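PDB 6R1J: uncharacterized protein from Aeromonas hydrophila J-1, which is the AhlC component of the tripartite alpha-pore forming toxin AHL and probably takes part, with its partner proteins, in forming pores in target membranes. Local coordinates for residues F58-E63 and T260-A265. The protein carries 3 engineered substitutions. Sequence-based numbering, arbitrary orientation.
Sequences FAARLE and TLQVDA. With NA (sodium ion), chain C.
Gln262 reaches across the methyl group of Ala59, its CG lying 3.7 Å from Ala59 CB where the two backbones come nearest, with 6.5 Å between Ala59 CA and Gln262 CA. Beyond CG the glutamine chain is extended and carries its amide along helix 58-63, past Ala60, whose CA is 3.8 Å from Gln262 NE2, to the carboxylate of Glu63. There Gln262 NE2 donates a hydrogen bond of 3.2 Å to Glu63 OE2. The bond is fairly straight, 161° at the hydrogen, and the acceptor lies almost in the amide plane; the donor, however, comes from above the carboxylate, 56° out of its plane, and the two flat groups stand nearly perpendicular. Glu63 holds CG anti to the backbone N and stays extended, which brings the carboxylate to this meeting point. Its other oxygen, OE1, forms a salt bridge with Arg259, so two residues of helix 244-264 grip the carboxylate, one on each oxygen, and the negative charge probably strengthens the hydrogen bond from the amide.

Next to this polar pair the contact is apolar. Leu261 CD1 meets the edge of the Phe58 ring in its plane, 4.0 Å from CE2, and also lies 4.3 Å from Ala59 CB. Leu228 of helix 163-236 and Ile92 and Ile95 of helix 78-157 pack against Phe58, carrying the apolar layer into the bundle. Near the end of the same helix as Leu261, Asp264 OD2 binds a sodium ion at 2.4 Å together with Thr224 OG1, joining the C-terminal end of helix 244-264 to helix 163-236. With axes 9.7 Å apart and running at 152°, the two segments pack as near-antiparallel neighbours in the elongated helical bundle of this alpha-pore forming toxin component.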
ATOM      1  N   PHE A  58      27.382  -2.693 -33.689  1.00 39.18           N
ATOM      2  CA  PHE A  58      26.782  -3.381 -34.843  1.00 38.32           C
ATOM      3  C   PHE A  58      25.922  -2.400 -35.630  1.00 39.80           C
ATOM      4  O   PHE A  58      26.036  -2.375 -36.896  1.00 35.80           O
ATOM      5  CB  PHE A  58      25.948  -4.578 -34.374  1.00 42.05           C
ATOM      6  CG  PHE A  58      24.910  -5.030 -35.358  1.00 38.31           C
ATOM      7  CD1 PHE A  58      25.234  -5.879 -36.399  1.00 37.08           C
ATOM      8  CD2 PHE A  58      23.612  -4.567 -35.262  1.00 37.45           C
ATOM      9  CE1 PHE A  58      24.277  -6.265 -37.321  1.00 38.72           C
ATOM     10  CE2 PHE A  58      22.663  -4.952 -36.189  1.00 39.85           C
ATOM     11  CZ  PHE A  58      22.996  -5.801 -37.217  1.00 38.24           C
ATOM     12  N   ALA A  59      25.057  -1.642 -34.935  1.00 33.71           N
ATOM     13  CA  ALA A  59      24.097  -0.760 -35.628  1.00 33.63           C
ATOM     14  C   ALA A  59      24.869   0.364 -36.346  1.00 32.98           C
ATOM     15  O   ALA A  59      24.513   0.642 -37.471  1.00 37.39           O
ATOM     16  CB  ALA A  59      23.059  -0.236 -34.701  1.00 32.67           C
ATOM     17  N   ALA A  60      25.891   0.936 -35.723  1.00 34.58           N
ATOM     18  CA  ALA A  60      26.677   2.051 -36.314  1.00 36.16           C
ATOM     19  C   ALA A  60      27.325   1.540 -37.607  1.00 38.06           C
ATOM     20  O   ALA A  60      27.179   2.188 -38.640  1.00 35.71           O
ATOM     21  CB  ALA A  60      27.701   2.560 -35.347  1.00 36.28           C
ATOM     22  N   ARG A  61      27.935   0.363 -37.567  1.00 37.14           N
ATOM     23  CA  ARG A  61      28.575  -0.214 -38.772  1.00 40.50           C
ATOM     24  C   ARG A  61      27.513  -0.479 -39.849  1.00 47.07           C
ATOM     25  O   ARG A  61      27.740  -0.084 -41.035  1.00 42.79           O
ATOM     26  CB  ARG A  61      29.393  -1.429 -38.362  1.00 41.27           C
ATOM     27  CG  ARG A  61      29.729  -2.381 -39.499  1.00 45.14           C
ATOM     28  CD  ARG A  61      30.572  -3.544 -39.013  1.00 47.07           C
ATOM     29  NE  ARG A  61      30.685  -4.525 -40.080  1.00 49.84           N
ATOM     30  CZ  ARG A  61      31.664  -4.579 -40.972  1.00 58.95           C
ATOM     31  NH1 ARG A  61      31.639  -5.498 -41.926  1.00 63.48           N
ATOM     32  NH2 ARG A  61      32.676  -3.735 -40.901  1.00 55.96           N
ATOM     33  N   LEU A  62      26.375  -1.087 -39.505  1.00 35.34           N
ATOM     34  CA  LEU A  62      25.360  -1.421 -40.525  1.00 33.64           C
ATOM     35  C   LEU A  62      24.686  -0.144 -41.062  1.00 32.09           C
ATOM     36  O   LEU A  62      24.337  -0.135 -42.245  1.00 29.79           O
ATOM     37  CB  LEU A  62      24.338  -2.419 -39.973  1.00 35.05           C
ATOM     38  CG  LEU A  62      23.278  -2.867 -40.976  1.00 34.95           C
ATOM     39  CD1 LEU A  62      23.893  -3.470 -42.222  1.00 37.29           C
ATOM     40  CD2 LEU A  62      22.321  -3.849 -40.333  1.00 37.21           C
ATOM     41  N   GLU A  63      24.464   0.875 -40.227  1.00 33.97           N
ATOM     42  CA  GLU A  63      23.872   2.157 -40.690  1.00 33.24           C
ATOM     43  C   GLU A  63      24.700   2.718 -41.865  1.00 35.32           C
ATOM     44  O   GLU A  63      24.089   3.054 -42.923  1.00 37.24           O
ATOM     45  CB  GLU A  63      23.821   3.192 -39.574  1.00 35.37           C
ATOM     46  CG  GLU A  63      23.277   4.522 -40.050  1.00 38.40           C
ATOM     47  CD  GLU A  63      23.264   5.634 -39.002  1.00 37.72           C
ATOM     48  OE1 GLU A  63      22.408   6.486 -39.109  1.00 41.86           O
ATOM     49  OE2 GLU A  63      24.046   5.568 -38.053  1.00 46.45           O
ATOM     50  N   THR A 260      16.217   2.461 -35.294  1.00 35.36           N
ATOM     51  CA  THR A 260      15.408   2.074 -34.113  1.00 29.50           C
ATOM     52  C   THR A 260      16.338   1.467 -33.067  1.00 27.81           C
ATOM     53  O   THR A 260      16.235   1.834 -31.907  1.00 34.91           O
ATOM     54  CB  THR A 260      14.200   1.229 -34.512  1.00 34.30           C
ATOM     55  OG1 THR A 260      13.475   2.035 -35.438  1.00 36.93           O
ATOM     56  CG2 THR A 260      13.306   0.883 -33.329  1.00 36.03           C
ATOM     57  N   LEU A 261      17.222   0.542 -33.416  1.00 32.32           N
ATOM     58  CA  LEU A 261      18.122  -0.068 -32.399  1.00 33.45           C
ATOM     59  C   LEU A 261      18.929   1.005 -31.667  1.00 39.12           C
ATOM     60  O   LEU A 261      19.171   0.889 -30.433  1.00 34.56           O
ATOM     61  CB  LEU A 261      19.126  -0.971 -33.101  1.00 34.14           C
ATOM     62  CG  LEU A 261      18.637  -2.302 -33.602  1.00 35.90           C
ATOM     63  CD1 LEU A 261      19.751  -2.970 -34.387  1.00 34.56           C
ATOM     64  CD2 LEU A 261      18.162  -3.187 -32.451  1.00 38.31           C
ATOM     65  N   GLN A 262      19.442   1.972 -32.429  1.00 33.46           N
ATOM     66  CA  GLN A 262      20.343   3.017 -31.865  1.00 38.55           C
ATOM     67  C   GLN A 262      19.548   3.821 -30.857  1.00 34.54           C
ATOM     68  O   GLN A 262      20.118   4.219 -29.853  1.00 43.00           O
ATOM     69  CB  GLN A 262      20.931   3.920 -32.952  1.00 35.94           C
ATOM     70  CG  GLN A 262      21.737   3.126 -33.947  1.00 35.06           C
ATOM     71  CD  GLN A 262      22.194   3.961 -35.126  1.00 43.46           C
ATOM     72  OE1 GLN A 262      21.408   4.622 -35.809  1.00 40.47           O
ATOM     73  NE2 GLN A 262      23.491   3.918 -35.362  1.00 36.80           N
ATOM     74  N   VAL A 263      18.270   4.039 -31.122  1.00 36.51           N
ATOM     75  CA  VAL A 263      17.441   4.804 -30.164  1.00 38.88           C
ATOM     76  C   VAL A 263      17.196   3.915 -28.946  1.00 40.32           C
ATOM     77  O   VAL A 263      17.417   4.371 -27.851  1.00 39.40           O
ATOM     78  CB  VAL A 263      16.123   5.280 -30.798  1.00 39.85           C
ATOM     79  CG1 VAL A 263      15.186   5.837 -29.749  1.00 44.55           C
ATOM     80  CG2 VAL A 263      16.353   6.312 -31.887  1.00 42.24           C
ATOM     81  N   ASP A 264      16.754   2.677 -29.161  1.00 39.92           N
ATOM     82  CA  ASP A 264      16.318   1.767 -28.074  1.00 42.55           C
ATOM     83  C   ASP A 264      17.484   1.351 -27.171  1.00 41.11           C
ATOM     84  O   ASP A 264      17.268   1.239 -25.948  1.00 41.32           O
ATOM     85  CB  ASP A 264      15.556   0.582 -28.673  1.00 43.95           C
ATOM     86  CG  ASP A 264      14.185   1.006 -29.198  1.00 44.96           C
ATOM     87  OD1 ASP A 264      13.770   2.181 -28.974  1.00 51.60           O
ATOM     88  OD2 ASP A 264      13.520   0.177 -29.821  1.00 39.38           O
ATOM     89  N   ALA A 265      18.677   1.160 -27.715  1.00 37.93           N
ATOM     90  CA  ALA A 265      19.839   0.686 -26.929  1.00 36.37           C
ATOM     91  C   ALA A 265      20.699   1.861 -26.476  1.00 37.68           C
ATOM     92  O   ALA A 265      21.773   1.618 -25.918  1.00 40.48           O
ATOM     93  CB  ALA A 265      20.612  -0.303 -27.745  1.00 36.37           C
TER
HETATM   94 NA    NA C 301      14.827  -1.582 -30.730  1.00 52.40          NA